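Side-chain contacts in aldehyde dehydrogenase (Trypanosoma brucei, PDB 5MYP), which probably oxidises aldehydes to carboxylic acids with NAD+, as other members of the aldehyde dehydrogenase family do: residues K40-S45 with K169-D174; P360-E365 with P372-E377; S414-V419 with V423-A428. One frame throughout, in Å; residues are numbered along the deposited sequence. Where two conformers were deposited one is given.

Contact 1: residues K40-S45 with K169-D174; sequences KQVLRS and KYVSSD
The phenol ring of Tyr170 meets Ser45 through the backbone: Ser45 O stands obliquely to the ring, 3.2 Å from Tyr170 CD2, and it also touches Tyr170 CB and CG. With CG beside the backbone N (chi1 -61°), the ring runs alongside the helix 36-52 toward its C-terminal end, lies against Asn48 and Leu49, and brings its hydroxyl to Glu52 and Asn53, to both of which it is hydrogen-bonded. In return Tyr170 O lies 3.2 Å from Ser45 CB, a van der Waals contact with no hydrogen bond. Ser45 has two conformers; in the one given, OG stands beside the backbone N (chi1 -54°), 3.6 Å from Tyr170 O, and is hydrogen-bonded to Gln41 O (2.7 Å). In that conformer it reaches Gln41 O from above the carbonyl plane, while Ser45 N, 2.9 Å from the same Gln41 O, comes from the opposite face. One turn earlier the contact is wholly apolar: Val42 CG1 lies 4.0 Å from both CG1 and CG2 of Val171, the two side chains crossing at about a right angle. Helix 157-170 connects the parallel strands 147-151 and 176-178 in a beta-alpha-beta crossover, so the contact packs helix 36-52, near the N-terminus, on the end of that crossover helix. Val42 also touches Leu142 of helix 132-143, and Val171 touches Leu46. The chemistry implies a seam held by dispersion and close backbone packing, with its polar groups served from within the helix 36-52 or just beyond it.

Contact 2: residues P360-E365 with P372-E377; sequences PVMQEE and PVLTYE
Met362 SD rests against two residues of the strand, 3.8 Å from Pro372 CB and 3.9 Å from Leu374 CD1, and forms the tight part of the contact. Its chain is bent at chi2 (-54°) and chi3 (-61°), which folds the thioether over the strand and brings CE within 4.1 Å of both Leu374 CD1 and Leu374 CD2. Toward Leu374 the approach is tip to tip; toward Pro372 it runs obliquely across the ring's CB and CG. Next to it, Val361 CG2 touches Pro372 CG at 3.8 Å, the two side chains running alongside one another, oppositely directed. Tyr264 and Ile355 also touch Met362, Phe328 touches Val361, and Ile385 lies against Leu374, so the apolar cluster reaches from the loop to helices 319-328 and 379-387. Strand 370-376 is an inner strand of the mixed sheet, parallel to both 264-268 and 346-353, and the 360-365 loop lies on it as part of the connection from 346-353. Beyond Met362 the loop draws off from the strand, and its exposed side is polar: Glu364 makes a salt bridge with Arg324, and Lys227 NZ is hydrogen-bonded to Val361 O and Glu364 O. The turn itself is held by Pro360 O, which accepts from both Gln363 N and Glu364 N. Across the contact, then, cohesion comes from carbon and sulfur alone, while polar bonds to other parts of the chain fix the loop's course.

Contact 3: residues S414-V419 with V423-A428; sequences SGAVVV and VVHAGA
The imidazole of His425 lies against two side chains that point the same way from the strand segment, Ala416 and Val418, and meets each obliquely. Val418 CG2 comes closest, 3.3 Å from His425 ND1 and 3.5 Å from His425 CG, and it also touches His425 CB, so this methyl meets the CB, CG, ND1 part of the residue. Its approach to ND1 is a close van der Waals contact of a methyl with a ring nitrogen, not a hydrogen bond. Ala416 CB comes from the same side of the ring plane, further along the ring, 3.6 Å from His425 CD2 and 3.8 Å from His425 NE2. The two side chains of Val418 and His425 lie at a slant to each other. For Val418, CG1 is anti to the backbone N (chi1 -171°) and CG2 stands beside that N, the branch that meets the ring. Strand 417-419 pairs in parallel with 395-398 and with a strand of the second subunit, so the sheet continues across the dimer interface, a feature of the aldehyde dehydrogenase fold. Ser414 OG, hydrogen-bonded to Ala416 O from above the carbonyl plane at 2.8 Å, is also hydrogen-bonded to Arg457 NH2 of the second subunit, and Pro458 of that subunit packs on Ala416. His425 CG lies between its backbone N and carbonyl carbon (chi1 70°), which swings the imidazole back from the 3-10 turn toward the strand. This turn, residues 424-427, follows strand 417-419 after a short connection, and its backbone bonds include Ala426 N to Val423 O at 3.1 Å. Tyr396 touches both Val418 and His425, and Ile260 touches His425, whose side chain is about 9 Å from those of Glu223 and Cys259, the predicted active-site residues.

Overall arrangement
The contacts follow one another along the chain, contact 1 closing before contact 2 opens and contact 2 before contact 3, all in the aldehyde dehydrogenase fold. Contact 1 joins helix 36-52 to the end of helix 157-170 and lies on the opposite side of the chain's centre from contact 2, their centres about 46 Å apart; the centres of contacts 1 and 3 are about 31 Å apart. Contacts 2 and 3, with centres about 21 Å apart, reach the same mixed sheet, through strands 370-376 and 417-419. The centre of contact 3, about 11 Å from that of the chain, is near both the predicted active site and the second subunit, whereas contacts 1 and 2 pack more distant parts.

Contact 1: residues K40-S45 with K169-D174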
ATOM      1  N   LYS A  40      21.795   1.320  13.160  1.00 15.90           N
ATOM      2  CA  LYS A  40      21.793   1.249  14.627  1.00 16.67           C
ATOM      3  C   LYS A  40      22.418   2.485  15.270  1.00 16.99           C
ATOM      4  O   LYS A  40      21.903   2.965  16.277  1.00 16.97           O
ATOM      5  CB  LYS A  40      22.495  -0.021  15.123  1.00 16.87           C
ATOM      6  CG  LYS A  40      21.723  -1.295  14.808  1.00 17.31           C
ATOM      7  CD  LYS A  40      22.462  -2.531  15.310  1.00 17.58           C
ATOM      8  CE  LYS A  40      21.905  -3.785  14.658  1.00 17.83           C
ATOM      9  NZ  LYS A  40      22.539  -5.041  15.142  1.00 18.09           N
ATOM     10  N   GLN A  41      23.506   3.001  14.688  1.00 17.89           N
ATOM     11  CA  GLN A  41      24.116   4.263  15.154  1.00 18.67           C
ATOM     12  C   GLN A  41      23.110   5.424  15.128  1.00 18.11           C
ATOM     13  O   GLN A  41      22.996   6.169  16.103  1.00 17.39           O
ATOM     14  CB  GLN A  41      25.354   4.634  14.325  1.00 19.96           C
ATOM     15  CG  GLN A  41      26.618   3.875  14.693  1.00 21.70           C
ATOM     16  CD  GLN A  41      27.795   4.139  13.755  1.00 23.16           C
ATOM     17  OE1 GLN A  41      28.868   3.555  13.928  1.00 24.96           O
ATOM     18  NE2 GLN A  41      27.604   5.008  12.758  1.00 24.02           N
ATOM     19  N   VAL A  42      22.380   5.551  14.018  1.00 17.82           N
ATOM     20  CA  VAL A  42      21.386   6.621  13.858  1.00 17.96           C
ATOM     21  C   VAL A  42      20.217   6.464  14.837  1.00 17.92           C
ATOM     22  O   VAL A  42      19.776   7.447  15.440  1.00 17.61           O
ATOM     23  CB  VAL A  42      20.858   6.692  12.402  1.00 18.21           C
ATOM     24  CG1 VAL A  42      19.659   7.617  12.274  1.00 18.51           C
ATOM     25  CG2 VAL A  42      21.960   7.148  11.463  1.00 18.49           C
ATOM     26  N   LEU A  43      19.720   5.236  14.984  1.00 18.05           N
ATOM     27  CA  LEU A  43      18.644   4.956  15.936  1.00 18.29           C
ATOM     28  C   LEU A  43      19.068   5.236  17.373  1.00 18.36           C
ATOM     29  O   LEU A  43      18.322   5.869  18.115  1.00 18.07           O
ATOM     30  CB  LEU A  43      18.136   3.519  15.793  1.00 18.42           C
ATOM     31  CG  LEU A  43      17.388   3.211  14.485  1.00 18.59           C
ATOM     32  CD1 LEU A  43      17.094   1.722  14.425  1.00 18.78           C
ATOM     33  CD2 LEU A  43      16.101   4.026  14.341  1.00 18.72           C
ATOM     34  N   ARG A  44      20.257   4.768  17.755  0.70 19.01           N
ATOM     35  CA  ARG A  44      20.816   5.054  19.089  0.70 19.54           C
ATOM     36  C   ARG A  44      20.983   6.558  19.338  0.70 18.73           C
ATOM     37  O   ARG A  44      20.738   7.037  20.444  0.70 18.28           O
ATOM     38  CB  ARG A  44      22.162   4.350  19.294  0.70 20.85           C
ATOM     39  CG  ARG A  44      22.048   2.851  19.551  0.70 22.18           C
ATOM     40  CD  ARG A  44      23.333   2.261  20.119  0.70 23.39           C
ATOM     41  NE  ARG A  44      24.549   2.826  19.523  0.70 24.27           N
ATOM     42  CZ  ARG A  44      25.237   2.318  18.494  0.70 25.18           C
ATOM     43  NH1 ARG A  44      24.873   1.187  17.880  0.70 25.74           N
ATOM     44  NH2 ARG A  44      26.328   2.958  18.071  0.70 25.51           N
ATOM     45  N   SER A  45      21.404   7.306  18.301  0.50 18.10           N
ATOM     46  CA  SER A  45      21.540   8.773  18.377  0.50 17.72           C
ATOM     47  C   SER A  45      20.192   9.473  18.531  0.50 17.42           C
ATOM     48  O   SER A  45      20.090  10.463  19.252  0.50 17.47           O
ATOM     49  CB  SER A  45      22.260   9.322  17.142  0.50 17.64           C
ATOM     50  OG  SER A  45      23.504   8.679  16.945  0.50 17.42           O
ATOM     51  N   LYS A 169      22.429  17.820  15.583  1.00 17.97           N
ATOM     52  CA  LYS A 169      23.440  17.399  16.560  1.00 17.97           C
ATOM     53  C   LYS A 169      23.467  15.883  16.803  1.00 17.50           C
ATOM     54  O   LYS A 169      24.465  15.366  17.299  1.00 17.45           O
ATOM     55  CB  LYS A 169      23.276  18.204  17.857  1.00 18.56           C
ATOM     56  CG  LYS A 169      23.522  19.692  17.594  1.00 19.01           C
ATOM     57  CD  LYS A 169      23.658  20.532  18.853  1.00 19.42           C
ATOM     58  CE  LYS A 169      22.335  20.704  19.569  1.00 19.61           C
ATOM     59  NZ  LYS A 169      22.463  21.722  20.656  1.00 19.89           N
ATOM     60  N   TYR A 170      22.390  15.182  16.437  1.00 16.61           N
ATOM     61  CA  TYR A 170      22.303  13.725  16.583  1.00 16.22           C
ATOM     62  C   TYR A 170      22.320  12.933  15.268  1.00 15.92           C
ATOM     63  O   TYR A 170      22.865  11.827  15.232  1.00 15.65           O
ATOM     64  CB  TYR A 170      21.072  13.361  17.417  1.00 16.07           C
ATOM     65  CG  TYR A 170      21.135  13.947  18.807  1.00 15.93           C
ATOM     66  CD1 TYR A 170      20.676  15.233  19.053  1.00 15.88           C
ATOM     67  CD2 TYR A 170      21.675  13.228  19.875  1.00 15.98           C
ATOM     68  CE1 TYR A 170      20.735  15.793  20.321  1.00 15.73           C
ATOM     69  CE2 TYR A 170      21.736  13.776  21.150  1.00 15.77           C
ATOM     70  CZ  TYR A 170      21.266  15.060  21.368  1.00 15.83           C
ATOM     71  OH  TYR A 170      21.309  15.616  22.628  1.00 15.79           O
ATOM     72  N   VAL A 171      21.727  13.479  14.205  1.00 15.31           N
ATOM     73  CA  VAL A 171      21.707  12.819  12.898  1.00 15.09           C
ATOM     74  C   VAL A 171      22.047  13.813  11.800  1.00 14.90           C
ATOM     75  O   VAL A 171      21.556  14.944  11.810  1.00 14.35           O
ATOM     76  CB  VAL A 171      20.324  12.193  12.594  1.00 15.19           C
ATOM     77  CG1 VAL A 171      20.373  11.381  11.299  1.00 15.32           C
ATOM     78  CG2 VAL A 171      19.854  11.340  13.764  1.00 15.36           C
ATOM     79  N   SER A 172      22.873  13.375  10.853  1.00 14.76           N
ATOM     80  CA  SER A 172      23.301  14.202   9.728  1.00 14.96           C
ATOM     81  C   SER A 172      22.126  14.765   8.927  1.00 15.16           C
ATOM     82  O   SER A 172      21.111  14.091   8.769  1.00 14.86           O
ATOM     83  CB  SER A 172      24.178  13.365   8.790  1.00 14.91           C
ATOM     84  OG  SER A 172      24.386  14.018   7.549  1.00 15.32           O
ATOM     85  N   SER A 173      22.277  15.987   8.416  0.50 15.40           N
ATOM     86  CA  SER A 173      21.284  16.591   7.519  0.50 15.57           C
ATOM     87  C   SER A 173      21.201  15.871   6.162  0.50 15.68           C
ATOM     88  O   SER A 173      20.180  15.958   5.469  0.50 15.69           O
ATOM     89  CB  SER A 173      21.571  18.083   7.321  0.50 15.72           C
ATOM     90  OG  SER A 173      21.234  18.813   8.487  0.50 15.77           O
ATOM     91  N   ASP A 174      22.281  15.177   5.784  1.00 15.71           N
ATOM     92  CA  ASP A 174      22.273  14.286   4.611  1.00 16.01           C
ATOM     93  C   ASP A 174      21.360  13.068   4.796  1.00 15.21           C
ATOM     94  O   ASP A 174      20.792  12.574   3.840  1.00 15.35           O
ATOM     95  CB  ASP A 174      23.687  13.825   4.256  1.00 16.68           C
ATOM     96  CG  ASP A 174      24.496  14.913   3.537  1.00 17.79           C
ATOM     97  OD1 ASP A 174      24.302  16.139   3.737  1.00 18.35           O
ATOM     98  OD2 ASP A 174      25.353  14.519   2.734  1.00 18.97           O
TER

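Contact 2: residues P360-E365 with P372-E377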
ATOM      1  N   PRO A 360     -24.079  19.203  12.470  1.00 22.82           N
ATOM      2  CA  PRO A 360     -22.628  19.086  12.267  1.00 22.06           C
ATOM      3  C   PRO A 360     -21.810  18.330  13.341  1.00 21.08           C
ATOM      4  O   PRO A 360     -20.820  17.685  12.995  1.00 20.31           O
ATOM      5  CB  PRO A 360     -22.184  20.545  12.192  1.00 22.32           C
ATOM      6  CG  PRO A 360     -23.333  21.230  11.533  1.00 22.59           C
ATOM      7  CD  PRO A 360     -24.584  20.499  11.954  1.00 22.74           C
ATOM      8  N   VAL A 361     -22.221  18.394  14.608  1.00 19.72           N
ATOM      9  CA  VAL A 361     -21.548  17.681  15.711  1.00 19.17           C
ATOM     10  C   VAL A 361     -21.560  16.151  15.536  1.00 18.70           C
ATOM     11  O   VAL A 361     -20.652  15.472  16.019  1.00 17.75           O
ATOM     12  CB  VAL A 361     -22.133  18.066  17.102  1.00 19.05           C
ATOM     13  CG1 VAL A 361     -23.524  17.470  17.318  1.00 19.11           C
ATOM     14  CG2 VAL A 361     -21.193  17.647  18.230  1.00 19.01           C
ATOM     15  N   MET A 362     -22.580  15.627  14.853  1.00 18.50           N
ATOM     16  CA  MET A 362     -22.643  14.201  14.516  1.00 18.87           C
ATOM     17  C   MET A 362     -22.454  13.897  13.021  1.00 19.19           C
ATOM     18  O   MET A 362     -22.777  12.799  12.558  1.00 19.50           O
ATOM     19  CB  MET A 362     -23.940  13.595  15.064  1.00 18.59           C
ATOM     20  CG  MET A 362     -23.838  13.165  16.520  1.00 18.53           C
ATOM     21  SD  MET A 362     -22.465  12.046  16.870  1.00 18.25           S
ATOM     22  CE  MET A 362     -22.902  10.653  15.829  1.00 18.31           C
ATOM     23  N   GLN A 363     -21.916  14.868  12.283  1.00 19.89           N
ATOM     24  CA  GLN A 363     -21.487  14.684  10.898  1.00 20.65           C
ATOM     25  C   GLN A 363     -19.974  14.816  10.707  1.00 20.79           C
ATOM     26  O   GLN A 363     -19.411  14.149   9.844  1.00 21.32           O
ATOM     27  CB  GLN A 363     -22.199  15.692   9.986  1.00 21.27           C
ATOM     28  CG  GLN A 363     -23.705  15.501   9.887  1.00 21.99           C
ATOM     29  CD  GLN A 363     -24.089  14.132   9.348  1.00 22.52           C
ATOM     30  OE1 GLN A 363     -23.765  13.780   8.213  1.00 24.48           O
ATOM     31  NE2 GLN A 363     -24.768  13.347  10.168  1.00 22.66           N
ATOM     32  N   GLU A 364     -19.325  15.676  11.493  1.00 20.98           N
ATOM     33  CA  GLU A 364     -17.892  15.947  11.368  1.00 21.16           C
ATOM     34  C   GLU A 364     -17.117  15.349  12.543  1.00 20.09           C
ATOM     35  O   GLU A 364     -17.668  15.161  13.628  1.00 19.68           O
ATOM     36  CB  GLU A 364     -17.648  17.458  11.329  1.00 22.47           C
ATOM     37  CG  GLU A 364     -18.422  18.205  10.245  1.00 23.54           C
ATOM     38  CD  GLU A 364     -18.245  19.715  10.315  1.00 24.81           C
ATOM     39  OE1 GLU A 364     -17.327  20.200  11.015  1.00 26.30           O
ATOM     40  OE2 GLU A 364     -19.032  20.436   9.667  1.00 25.72           O
ATOM     41  N   GLU A 365     -15.838  15.054  12.312  1.00 19.04           N
ATOM     42  CA  GLU A 365     -14.913  14.689  13.388  1.00 18.47           C
ATOM     43  C   GLU A 365     -14.848  15.855  14.366  1.00 17.52           C
ATOM     44  O   GLU A 365     -14.526  16.974  13.974  1.00 16.99           O
ATOM     45  CB  GLU A 365     -13.513  14.395  12.837  1.00 18.99           C
ATOM     46  CG  GLU A 365     -12.453  14.091  13.896  1.00 19.53           C
ATOM     47  CD  GLU A 365     -11.068  13.842  13.311  1.00 19.97           C
ATOM     48  OE1 GLU A 365     -10.738  14.436  12.263  1.00 21.18           O
ATOM     49  OE2 GLU A 365     -10.303  13.043  13.898  1.00 19.61           O
ATOM     50  N   PRO A 372     -20.972  13.739  22.217  1.00 15.23           N
ATOM     51  CA  PRO A 372     -22.366  13.343  22.009  1.00 15.53           C
ATOM     52  C   PRO A 372     -22.658  11.944  22.539  1.00 15.80           C
ATOM     53  O   PRO A 372     -21.824  11.045  22.400  1.00 15.61           O
ATOM     54  CB  PRO A 372     -22.510  13.365  20.483  1.00 15.42           C
ATOM     55  CG  PRO A 372     -21.482  14.332  20.025  1.00 15.34           C
ATOM     56  CD  PRO A 372     -20.322  14.099  20.944  1.00 15.37           C
ATOM     57  N   VAL A 373     -23.833  11.780  23.142  1.00 16.34           N
ATOM     58  CA  VAL A 373     -24.303  10.494  23.639  1.00 16.61           C
ATOM     59  C   VAL A 373     -25.609  10.161  22.919  1.00 17.34           C
ATOM     60  O   VAL A 373     -26.615  10.861  23.079  1.00 17.12           O
ATOM     61  CB  VAL A 373     -24.515  10.526  25.168  1.00 16.76           C
ATOM     62  CG1 VAL A 373     -25.126   9.222  25.672  1.00 16.70           C
ATOM     63  CG2 VAL A 373     -23.195  10.801  25.881  1.00 16.70           C
ATOM     64  N   LEU A 374     -25.570   9.100  22.115  1.00 17.73           N
ATOM     65  CA  LEU A 374     -26.739   8.579  21.408  1.00 18.17           C
ATOM     66  C   LEU A 374     -27.144   7.260  22.054  1.00 18.38           C
ATOM     67  O   LEU A 374     -26.331   6.623  22.719  1.00 17.70           O
ATOM     68  CB  LEU A 374     -26.419   8.359  19.926  1.00 18.52           C
ATOM     69  CG  LEU A 374     -26.276   9.607  19.044  1.00 18.86           C
ATOM     70  CD1 LEU A 374     -24.999  10.385  19.344  1.00 19.16           C
ATOM     71  CD2 LEU A 374     -26.325   9.213  17.576  1.00 19.13           C
ATOM     72  N   THR A 375     -28.402   6.862  21.869  1.00 19.10           N
ATOM     73  CA  THR A 375     -28.891   5.593  22.415  1.00 19.69           C
ATOM     74  C   THR A 375     -29.224   4.599  21.314  1.00 20.18           C
ATOM     75  O   THR A 375     -29.456   4.983  20.169  1.00 20.01           O
ATOM     76  CB  THR A 375     -30.119   5.780  23.335  1.00 20.06           C
ATOM     77  OG1 THR A 375     -31.187   6.401  22.611  1.00 20.49           O
ATOM     78  CG2 THR A 375     -29.757   6.629  24.539  1.00 20.11           C
ATOM     79  N   TYR A 376     -29.214   3.319  21.681  1.00 20.92           N
ATOM     80  CA  TYR A 376     -29.652   2.233  20.811  1.00 21.77           C
ATOM     81  C   TYR A 376     -30.546   1.270  21.598  1.00 23.38           C
ATOM     82  O   TYR A 376     -30.452   1.194  22.825  1.00 22.91           O
ATOM     83  CB  TYR A 376     -28.438   1.492  20.220  1.00 21.16           C
ATOM     84  CG  TYR A 376     -27.819   0.431  21.116  1.00 20.45           C
ATOM     85  CD1 TYR A 376     -28.324  -0.872  21.138  1.00 20.31           C
ATOM     86  CD2 TYR A 376     -26.717   0.719  21.923  1.00 19.95           C
ATOM     87  CE1 TYR A 376     -27.768  -1.847  21.953  1.00 20.22           C
ATOM     88  CE2 TYR A 376     -26.147  -0.254  22.734  1.00 19.82           C
ATOM     89  CZ  TYR A 376     -26.677  -1.533  22.743  1.00 20.06           C
ATOM     90  OH  TYR A 376     -26.123  -2.505  23.539  1.00 20.26           O
ATOM     91  N   GLU A 377     -31.406   0.551  20.877  1.00 25.91           N
ATOM     92  CA  GLU A 377     -32.198  -0.553  21.437  1.00 28.19           C
ATOM     93  C   GLU A 377     -31.740  -1.926  20.931  1.00 29.01           C
ATOM     94  O   GLU A 377     -31.694  -2.883  21.705  1.00 30.46           O
ATOM     95  CB  GLU A 377     -33.682  -0.345  21.131  1.00 29.75           C
ATOM     96  CG  GLU A 377     -34.298   0.812  21.910  1.00 30.84           C
ATOM     97  CD  GLU A 377     -35.794   0.952  21.670  1.00 31.83           C
ATOM     98  OE1 GLU A 377     -36.501  -0.078  21.641  1.00 32.81           O
ATOM     99  OE2 GLU A 377     -36.271   2.099  21.524  1.00 33.62           O
TER

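Contact 3: residues S414-V419 with V423-A428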
ATOM      1  N   SER A 414     -13.212  -0.371  10.758  1.00 12.84           N
ATOM      2  CA  SER A 414     -12.468   0.696  11.418  1.00 12.60           C
ATOM      3  C   SER A 414     -10.986   0.375  11.349  1.00 12.55           C
ATOM      4  O   SER A 414     -10.621  -0.756  11.056  1.00 12.33           O
ATOM      5  CB  SER A 414     -12.901   0.829  12.875  1.00 12.45           C
ATOM      6  OG  SER A 414     -12.736  -0.401  13.566  1.00 12.18           O
ATOM      7  N   GLY A 415     -10.144   1.368  11.614  1.00 12.50           N
ATOM      8  CA  GLY A 415      -8.696   1.165  11.647  1.00 12.72           C
ATOM      9  C   GLY A 415      -8.256   0.188  12.730  1.00 12.68           C
ATOM     10  O   GLY A 415      -7.258  -0.503  12.569  1.00 12.90           O
ATOM     11  N   ALA A 416      -8.998   0.148  13.833  1.00 12.68           N
ATOM     12  CA  ALA A 416      -8.782  -0.827  14.898  1.00 12.65           C
ATOM     13  C   ALA A 416     -10.036  -0.967  15.753  1.00 12.58           C
ATOM     14  O   ALA A 416     -10.940  -0.133  15.680  1.00 12.37           O
ATOM     15  CB  ALA A 416      -7.608  -0.405  15.771  1.00 12.74           C
ATOM     16  N   VAL A 417     -10.077  -2.035  16.547  1.00 12.52           N
ATOM     17  CA  VAL A 417     -11.099  -2.232  17.573  1.00 12.83           C
ATOM     18  C   VAL A 417     -10.402  -2.467  18.909  1.00 13.12           C
ATOM     19  O   VAL A 417      -9.471  -3.276  18.986  1.00 12.89           O
ATOM     20  CB  VAL A 417     -12.013  -3.437  17.262  1.00 12.80           C
ATOM     21  CG1 VAL A 417     -13.036  -3.663  18.379  1.00 12.84           C
ATOM     22  CG2 VAL A 417     -12.706  -3.240  15.926  1.00 12.80           C
ATOM     23  N   VAL A 418     -10.839  -1.748  19.943  1.00 13.29           N
ATOM     24  CA  VAL A 418     -10.453  -2.051  21.318  1.00 13.62           C
ATOM     25  C   VAL A 418     -11.719  -2.392  22.095  1.00 14.12           C
ATOM     26  O   VAL A 418     -12.711  -1.661  22.014  1.00 13.97           O
ATOM     27  CB  VAL A 418      -9.708  -0.890  22.015  1.00 13.63           C
ATOM     28  CG1 VAL A 418      -9.134  -1.351  23.355  1.00 13.78           C
ATOM     29  CG2 VAL A 418      -8.598  -0.349  21.128  1.00 13.54           C
ATOM     30  N   VAL A 419     -11.690  -3.506  22.829  1.00 14.22           N
ATOM     31  CA  VAL A 419     -12.805  -3.897  23.692  1.00 14.68           C
ATOM     32  C   VAL A 419     -12.474  -3.509  25.135  1.00 14.98           C
ATOM     33  O   VAL A 419     -11.410  -3.871  25.658  1.00 15.08           O
ATOM     34  CB  VAL A 419     -13.131  -5.405  23.583  1.00 14.95           C
ATOM     35  CG1 VAL A 419     -14.279  -5.791  24.517  1.00 15.12           C
ATOM     36  CG2 VAL A 419     -13.464  -5.772  22.141  1.00 15.09           C
ATOM     37  N   VAL A 423      -7.987   4.259  23.122  1.00 16.54           N
ATOM     38  CA  VAL A 423      -6.685   4.918  22.868  1.00 16.86           C
ATOM     39  C   VAL A 423      -5.434   4.036  23.075  1.00 17.04           C
ATOM     40  O   VAL A 423      -4.497   4.113  22.280  1.00 16.72           O
ATOM     41  CB  VAL A 423      -6.558   6.265  23.641  1.00 16.89           C
ATOM     42  CG1 VAL A 423      -5.226   6.953  23.365  1.00 16.91           C
ATOM     43  CG2 VAL A 423      -7.710   7.193  23.273  1.00 16.90           C
ATOM     44  N   VAL A 424      -5.435   3.194  24.109  1.00 17.53           N
ATOM     45  CA  VAL A 424      -4.226   2.460  24.550  1.00 17.84           C
ATOM     46  C   VAL A 424      -3.596   1.513  23.516  1.00 17.84           C
ATOM     47  O   VAL A 424      -2.400   1.205  23.605  1.00 18.02           O
ATOM     48  CB  VAL A 424      -4.462   1.676  25.870  1.00 18.03           C
ATOM     49  CG1 VAL A 424      -4.741   2.639  27.020  1.00 18.11           C
ATOM     50  CG2 VAL A 424      -5.572   0.630  25.733  1.00 18.01           C
ATOM     51  N   HIS A 425      -4.396   1.050  22.555  1.00 17.66           N
ATOM     52  CA  HIS A 425      -3.896   0.213  21.451  1.00 17.63           C
ATOM     53  C   HIS A 425      -2.798   0.868  20.608  1.00 18.16           C
ATOM     54  O   HIS A 425      -1.984   0.161  20.022  1.00 18.06           O
ATOM     55  CB  HIS A 425      -5.048  -0.239  20.535  1.00 17.21           C
ATOM     56  CG  HIS A 425      -5.642   0.862  19.709  1.00 16.69           C
ATOM     57  ND1 HIS A 425      -6.337   1.916  20.263  1.00 16.62           N
ATOM     58  CD2 HIS A 425      -5.658   1.064  18.370  1.00 16.27           C
ATOM     59  CE1 HIS A 425      -6.747   2.724  19.300  1.00 16.39           C
ATOM     60  NE2 HIS A 425      -6.342   2.232  18.143  1.00 16.03           N
ATOM     61  N   ALA A 426      -2.784   2.203  20.541  1.00 18.91           N
ATOM     62  CA  ALA A 426      -1.747   2.944  19.805  1.00 19.43           C
ATOM     63  C   ALA A 426      -0.323   2.683  20.318  1.00 20.26           C
ATOM     64  O   ALA A 426       0.625   2.693  19.532  1.00 20.68           O
ATOM     65  CB  ALA A 426      -2.047   4.433  19.826  1.00 19.48           C
ATOM     66  N   GLY A 427      -0.184   2.454  21.623  1.00 20.80           N
ATOM     67  CA  GLY A 427       1.102   2.110  22.234  1.00 21.39           C
ATOM     68  C   GLY A 427       1.421   0.623  22.309  1.00 21.83           C
ATOM     69  O   GLY A 427       2.452   0.250  22.874  1.00 22.28           O
ATOM     70  N   ALA A 428       0.560  -0.224  21.736  1.00 21.94           N
ATOM     71  CA  ALA A 428       0.718  -1.677  21.825  1.00 22.31           C
ATOM     72  C   ALA A 428       1.820  -2.179  20.892  1.00 22.68           C
ATOM     73  O   ALA A 428       1.712  -2.040  19.673  1.00 22.31           O
ATOM     74  CB  ALA A 428      -0.602  -2.360  21.502  1.00 22.48           C
TER